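Local coordinates for serine repeat antigen 5 (Plasmodium falciparum, PDB 6X42), which adopts the papain-like cysteine protease fold and is probably a pseudoenzyme of the malaria parasite, at residues A[46-56]-A[119-127]. Sequence-based numbering, arbitrary orientation.
Sequences DQGNCDTSWIF and PYNYVKVGE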
ATOM      1  N   ASP A  46      -7.113   4.822 -10.251  1.00 14.32           N
ATOM      2  CA  ASP A  46      -8.052   3.815 -10.748  1.00 14.33           C
ATOM      3  C   ASP A  46      -7.287   2.822 -11.610  1.00 13.75           C
ATOM      4  O   ASP A  46      -6.873   3.143 -12.732  1.00 15.18           O
ATOM      5  CB  ASP A  46      -9.180   4.493 -11.542  1.00 15.02           C
ATOM      6  CG  ASP A  46     -10.300   3.551 -11.980  1.00 16.17           C
ATOM      7  OD1 ASP A  46     -10.173   2.317 -11.827  1.00 16.59           O
ATOM      8  OD2 ASP A  46     -11.311   4.092 -12.512  1.00 17.76           O
ATOM      9  N   GLN A  47      -7.090   1.610 -11.094  1.00 13.28           N
ATOM     10  CA  GLN A  47      -6.390   0.557 -11.818  1.00 12.69           C
ATOM     11  C   GLN A  47      -7.183   0.009 -13.006  1.00 12.44           C
ATOM     12  O   GLN A  47      -6.622  -0.726 -13.836  1.00 12.71           O
ATOM     13  CB  GLN A  47      -6.037  -0.584 -10.883  1.00 12.94           C
ATOM     14  CG  GLN A  47      -7.214  -1.415 -10.440  1.00 12.80           C
ATOM     15  CD  GLN A  47      -6.850  -2.443  -9.392  1.00 13.08           C
ATOM     16  OE1 GLN A  47      -6.639  -2.128  -8.221  1.00 14.44           O
ATOM     17  NE2 GLN A  47      -6.756  -3.692  -9.809  1.00 14.32           N
ATOM     18  N   GLY A  48      -8.468   0.331 -13.107  1.00 13.12           N
ATOM     19  CA  GLY A  48      -9.267  -0.186 -14.202  1.00 14.37           C
ATOM     20  C   GLY A  48      -9.415  -1.693 -14.111  1.00 14.64           C
ATOM     21  O   GLY A  48      -9.342  -2.291 -13.036  1.00 17.46           O
ATOM     22  N   ASN A  49      -9.582  -2.322 -15.265  1.00 14.61           N
ATOM     23  CA  ASN A  49      -9.936  -3.738 -15.309  1.00 15.29           C
ATOM     24  C   ASN A  49      -8.734  -4.648 -15.583  1.00 14.94           C
ATOM     25  O   ASN A  49      -8.805  -5.580 -16.383  1.00 16.77           O
ATOM     26  CB  ASN A  49     -11.063  -3.953 -16.312  1.00 17.03           C
ATOM     27  CG  ASN A  49     -12.363  -3.268 -15.884  1.00 18.69           C
ATOM     28  OD1 ASN A  49     -12.569  -2.978 -14.704  1.00 23.19           O
ATOM     29  ND2 ASN A  49     -13.245  -3.001 -16.843  1.00 19.67           N
ATOM     30  N   CYS A  50      -7.624  -4.390 -14.889  1.00 13.95           N
ATOM     31  CA  CYS A  50      -6.480  -5.283 -14.821  1.00 13.68           C
ATOM     32  C   CYS A  50      -6.142  -5.505 -13.353  1.00 13.11           C
ATOM     33  O   CYS A  50      -6.486  -4.687 -12.493  1.00 14.14           O
ATOM     34  CB  CYS A  50      -5.233  -4.723 -15.523  1.00 14.80           C
ATOM     35  SG  CYS A  50      -5.365  -4.606 -17.317  1.00 15.86           S
ATOM     36  N   ASP A  51      -5.461  -6.616 -13.077  1.00 13.79           N
ATOM     37  CA  ASP A  51      -5.094  -7.001 -11.704  1.00 13.32           C
ATOM     38  C   ASP A  51      -3.728  -6.430 -11.340  1.00 13.39           C
ATOM     39  O   ASP A  51      -2.739  -7.141 -11.173  1.00 14.69           O
ATOM     40  CB  ASP A  51      -5.108  -8.510 -11.561  1.00 15.06           C
ATOM     41  CG  ASP A  51      -4.872  -8.973 -10.136  1.00 15.32           C
ATOM     42  OD1 ASP A  51      -4.905  -8.142  -9.206  1.00 15.89           O
ATOM     43  OD2 ASP A  51      -4.683 -10.197  -9.946  1.00 17.92           O
ATOM     44  N   THR A  52      -3.709  -5.098 -11.211  1.00 12.93           N
ATOM     45  CA  THR A  52      -2.466  -4.363 -11.026  1.00 12.48           C
ATOM     46  C   THR A  52      -2.375  -3.691  -9.658  1.00 12.46           C
ATOM     47  O   THR A  52      -1.495  -2.848  -9.447  1.00 12.57           O
ATOM     48  CB  THR A  52      -2.273  -3.344 -12.154  1.00 13.10           C
ATOM     49  OG1 THR A  52      -3.490  -2.619 -12.274  1.00 13.85           O
ATOM     50  CG2 THR A  52      -1.898  -4.024 -13.481  1.00 14.96           C
ATOM     51  N   SER A  53      -3.220  -4.084  -8.701  1.00 12.83           N
ATOM     52  CA  SER A  53      -3.148  -3.468  -7.378  1.00 12.74           C
ATOM     53  C   SER A  53      -1.781  -3.646  -6.730  1.00 12.85           C
ATOM     54  O   SER A  53      -1.360  -2.792  -5.941  1.00 13.39           O
ATOM     55  CB  SER A  53      -4.233  -4.004  -6.446  1.00 13.00           C
ATOM     56  OG  SER A  53      -3.991  -5.357  -6.063  1.00 14.05           O
ATOM     57  N   TRP A  54      -1.088  -4.751  -7.020  1.00 12.80           N
ATOM     58  CA  TRP A  54       0.239  -4.948  -6.441  1.00 13.27           C
ATOM     59  C   TRP A  54       1.148  -3.770  -6.778  1.00 13.40           C
ATOM     60  O   TRP A  54       1.989  -3.370  -5.964  1.00 14.67           O
ATOM     61  CB  TRP A  54       0.834  -6.274  -6.909  1.00 13.91           C
ATOM     62  CG  TRP A  54       1.087  -6.400  -8.392  1.00 13.73           C
ATOM     63  CD1 TRP A  54       0.156  -6.627  -9.360  1.00 14.31           C
ATOM     64  CD2 TRP A  54       2.343  -6.312  -9.049  1.00 13.83           C
ATOM     65  NE1 TRP A  54       0.768  -6.694 -10.589  1.00 14.62           N
ATOM     66  CE2 TRP A  54       2.109  -6.503 -10.423  1.00 14.22           C
ATOM     67  CE3 TRP A  54       3.655  -6.105  -8.614  1.00 17.32           C
ATOM     68  CZ2 TRP A  54       3.134  -6.504 -11.365  1.00 15.89           C
ATOM     69  CZ3 TRP A  54       4.666  -6.084  -9.551  1.00 16.98           C
ATOM     70  CH2 TRP A  54       4.397  -6.284 -10.911  1.00 17.02           C
ATOM     71  N   ILE A  55       0.992  -3.205  -7.977  1.00 12.88           N
ATOM     72  CA  ILE A  55       1.788  -2.058  -8.405  1.00 12.98           C
ATOM     73  C   ILE A  55       1.321  -0.784  -7.707  1.00 12.59           C
ATOM     74  O   ILE A  55       2.128  -0.007  -7.193  1.00 13.47           O
ATOM     75  CB  ILE A  55       1.729  -1.888  -9.933  1.00 13.08           C
ATOM     76  CG1 ILE A  55       2.106  -3.163 -10.665  1.00 14.58           C
ATOM     77  CG2 ILE A  55       2.659  -0.738 -10.343  1.00 14.92           C
ATOM     78  CD1 ILE A  55       1.960  -3.056 -12.202  1.00 14.51           C
ATOM     79  N   PHE A  56       0.014  -0.527  -7.705  1.00 12.51           N
ATOM     80  CA  PHE A  56      -0.500   0.694  -7.089  1.00 12.10           C
ATOM     81  C   PHE A  56      -0.173   0.762  -5.605  1.00 11.96           C
ATOM     82  O   PHE A  56       0.266   1.802  -5.104  1.00 13.04           O
ATOM     83  CB  PHE A  56      -2.011   0.835  -7.361  1.00 13.20           C
ATOM     84  CG  PHE A  56      -2.308   1.241  -8.792  1.00 13.03           C
ATOM     85  CD1 PHE A  56      -2.522   0.284  -9.777  1.00 13.33           C
ATOM     86  CD2 PHE A  56      -2.293   2.562  -9.164  1.00 13.81           C
ATOM     87  CE1 PHE A  56      -2.721   0.650 -11.097  1.00 13.59           C
ATOM     88  CE2 PHE A  56      -2.507   2.936 -10.481  1.00 13.96           C
ATOM     89  CZ  PHE A  56      -2.712   1.967 -11.452  1.00 13.47           C
ATOM     90  N   PRO A 119       1.760   7.718 -18.572  1.00 16.88           N
ATOM     91  CA  PRO A 119       0.576   7.671 -17.706  1.00 17.67           C
ATOM     92  C   PRO A 119      -0.261   6.414 -17.904  1.00 16.36           C
ATOM     93  O   PRO A 119      -0.250   5.774 -18.955  1.00 17.13           O
ATOM     94  CB  PRO A 119      -0.207   8.913 -18.122  1.00 18.92           C
ATOM     95  CG  PRO A 119       0.278   9.235 -19.477  1.00 20.40           C
ATOM     96  CD  PRO A 119       1.678   8.811 -19.553  1.00 17.27           C
ATOM     97  N   TYR A 120      -1.049   6.098 -16.886  1.00 16.41           N
ATOM     98  CA  TYR A 120      -1.734   4.814 -16.838  1.00 15.61           C
ATOM     99  C   TYR A 120      -3.020   4.799 -17.654  1.00 15.91           C
ATOM    100  O   TYR A 120      -3.866   5.687 -17.544  1.00 17.15           O
ATOM    101  CB  TYR A 120      -2.047   4.446 -15.392  1.00 16.81           C
ATOM    102  CG  TYR A 120      -2.587   3.052 -15.183  1.00 14.59           C
ATOM    103  CD1 TYR A 120      -1.729   1.956 -15.093  1.00 15.70           C
ATOM    104  CD2 TYR A 120      -3.953   2.830 -15.065  1.00 14.36           C
ATOM    105  CE1 TYR A 120      -2.211   0.674 -14.860  1.00 15.19           C
ATOM    106  CE2 TYR A 120      -4.454   1.560 -14.861  1.00 13.65           C
ATOM    107  CZ  TYR A 120      -3.585   0.477 -14.742  1.00 13.22           C
ATOM    108  OH  TYR A 120      -4.046  -0.801 -14.505  1.00 13.35           O
ATOM    109  N   ASN A 121      -3.184   3.743 -18.430  1.00 14.84           N
ATOM    110  CA  ASN A 121      -4.473   3.358 -18.986  1.00 14.67           C
ATOM    111  C   ASN A 121      -4.421   1.849 -18.940  1.00 13.50           C
ATOM    112  O   ASN A 121      -3.460   1.256 -19.446  1.00 14.32           O
ATOM    113  CB  ASN A 121      -4.667   3.884 -20.426  1.00 15.47           C
ATOM    114  CG  ASN A 121      -6.061   3.615 -20.996  1.00 15.25           C
ATOM    115  OD1 ASN A 121      -6.698   2.617 -20.658  1.00 16.39           O
ATOM    116  ND2 ASN A 121      -6.526   4.502 -21.889  1.00 16.50           N
ATOM    117  N   TYR A 122      -5.436   1.231 -18.341  1.00 13.81           N
ATOM    118  CA  TYR A 122      -5.355  -0.206 -18.136  1.00 13.36           C
ATOM    119  C   TYR A 122      -5.229  -0.948 -19.455  1.00 12.56           C
ATOM    120  O   TYR A 122      -4.696  -2.059 -19.482  1.00 13.49           O
ATOM    121  CB  TYR A 122      -6.529  -0.741 -17.316  1.00 14.55           C
ATOM    122  CG  TYR A 122      -7.825  -0.920 -18.074  1.00 13.88           C
ATOM    123  CD1 TYR A 122      -8.190  -2.167 -18.582  1.00 15.35           C
ATOM    124  CD2 TYR A 122      -8.691   0.136 -18.279  1.00 15.00           C
ATOM    125  CE1 TYR A 122      -9.373  -2.340 -19.291  1.00 15.43           C
ATOM    126  CE2 TYR A 122      -9.865  -0.041 -18.980  1.00 15.69           C
ATOM    127  CZ  TYR A 122     -10.209  -1.275 -19.487  1.00 15.61           C
ATOM    128  OH  TYR A 122     -11.394  -1.415 -20.196  1.00 17.23           O
ATOM    129  N   VAL A 123      -5.708  -0.370 -20.564  1.00 13.17           N
ATOM    130  CA  VAL A 123      -5.649  -1.074 -21.842  1.00 13.11           C
ATOM    131  C   VAL A 123      -4.226  -1.222 -22.374  1.00 13.18           C
ATOM    132  O   VAL A 123      -3.986  -2.004 -23.306  1.00 13.94           O
ATOM    133  CB  VAL A 123      -6.539  -0.442 -22.938  1.00 13.63           C
ATOM    134  CG1 VAL A 123      -7.955  -0.259 -22.475  1.00 14.25           C
ATOM    135  CG2 VAL A 123      -5.948   0.873 -23.459  1.00 14.96           C
ATOM    136  N   LYS A 124      -3.277  -0.468 -21.809  1.00 13.41           N
ATOM    137  CA  LYS A 124      -1.874  -0.524 -22.191  1.00 14.17           C
ATOM    138  C   LYS A 124      -1.060  -1.471 -21.313  1.00 14.02           C
ATOM    139  O   LYS A 124       0.139  -1.636 -21.557  1.00 15.27           O
ATOM    140  CB  LYS A 124      -1.264   0.876 -22.125  1.00 13.62           C
ATOM    141  CG  LYS A 124      -1.908   1.839 -23.070  1.00 16.03           C
ATOM    142  CD  LYS A 124      -1.133   3.131 -23.076  1.00 20.04           C
ATOM    143  CE  LYS A 124      -1.716   4.186 -23.972  1.00 24.75           C
ATOM    144  NZ  LYS A 124      -0.716   5.303 -24.088  1.00 26.35           N
ATOM    145  N   VAL A 125      -1.657  -2.067 -20.288  1.00 13.83           N
ATOM    146  CA  VAL A 125      -0.945  -3.001 -19.424  1.00 13.79           C
ATOM    147  C   VAL A 125      -0.613  -4.238 -20.248  1.00 14.59           C
ATOM    148  O   VAL A 125      -1.516  -4.933 -20.724  1.00 15.45           O
ATOM    149  CB  VAL A 125      -1.795  -3.331 -18.191  1.00 13.73           C
ATOM    150  CG1 VAL A 125      -1.168  -4.478 -17.409  1.00 15.15           C
ATOM    151  CG2 VAL A 125      -1.932  -2.094 -17.331  1.00 13.74           C
ATOM    152  N   GLY A 126       0.683  -4.499 -20.432  1.00 14.95           N
ATOM    153  CA  GLY A 126       1.176  -5.556 -21.290  1.00 16.69           C
ATOM    154  C   GLY A 126       1.871  -5.076 -22.540  1.00 16.67           C
ATOM    155  O   GLY A 126       2.440  -5.907 -23.257  1.00 18.07           O
ATOM    156  N   GLU A 127       1.827  -3.784 -22.862  1.00 15.90           N
ATOM    157  CA  GLU A 127       2.494  -3.304 -24.069  1.00 16.60           C
ATOM    158  C   GLU A 127       4.012  -3.269 -23.848  1.00 17.04           C
ATOM    159  O   GLU A 127       4.513  -3.446 -22.740  1.00 17.65           O
ATOM    160  CB  GLU A 127       1.941  -1.944 -24.516  1.00 17.22           C
ATOM    161  CG  GLU A 127       2.479  -0.742 -23.794  1.00 17.36           C
ATOM    162  CD  GLU A 127       2.069   0.585 -24.377  1.00 18.00           C
ATOM    163  OE1 GLU A 127       1.205   0.628 -25.283  1.00 19.91           O
ATOM    164  OE2 GLU A 127       2.647   1.595 -23.942  1.00 19.23           O
TER
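Phe-56 turns its edge onto one face of Tyr-120, CZ lying 3.5 Å above the ring centre in a T-shaped stack (planes at 84°), with Gln-47 O at the tyrosine's edge. Tyr-122 is sandwiched: Val-123 CG1 covers one face, the backbone N of Asn-49 lies over the other, and Cys-50 SG stands at the edge. Residues 46-52 form the turn that, in the papain fold, leads into helix 53-68; Ser-53 takes the place of the catalytic cysteine of active relatives, and Gln-47 that of their oxyanion-hole glutamine. The contact illustrates how one tyrosine hydroxyl, as both donor and acceptor, can tie a loop to such a turn. Tyr-120 extends toward residues 46-56 because CG is trans to the main-chain N (chi1 -172°); its OH donates to Gln-47 O at 2.7 Å, tilted from the carbonyl plane. The same OH accepts from Thr-52 OG1 at 2.9 Å, so the N-cap residue spends its hydroxyl across the contact. Gln-47 is held by NE2 to Cys-50 O and by OE1 to Ser-245. Cys-50, disulfide-bonded to Cys-93, brings SG to 3.4 Å from Tyr-122 O and 3.9 Å from Val-125 CB.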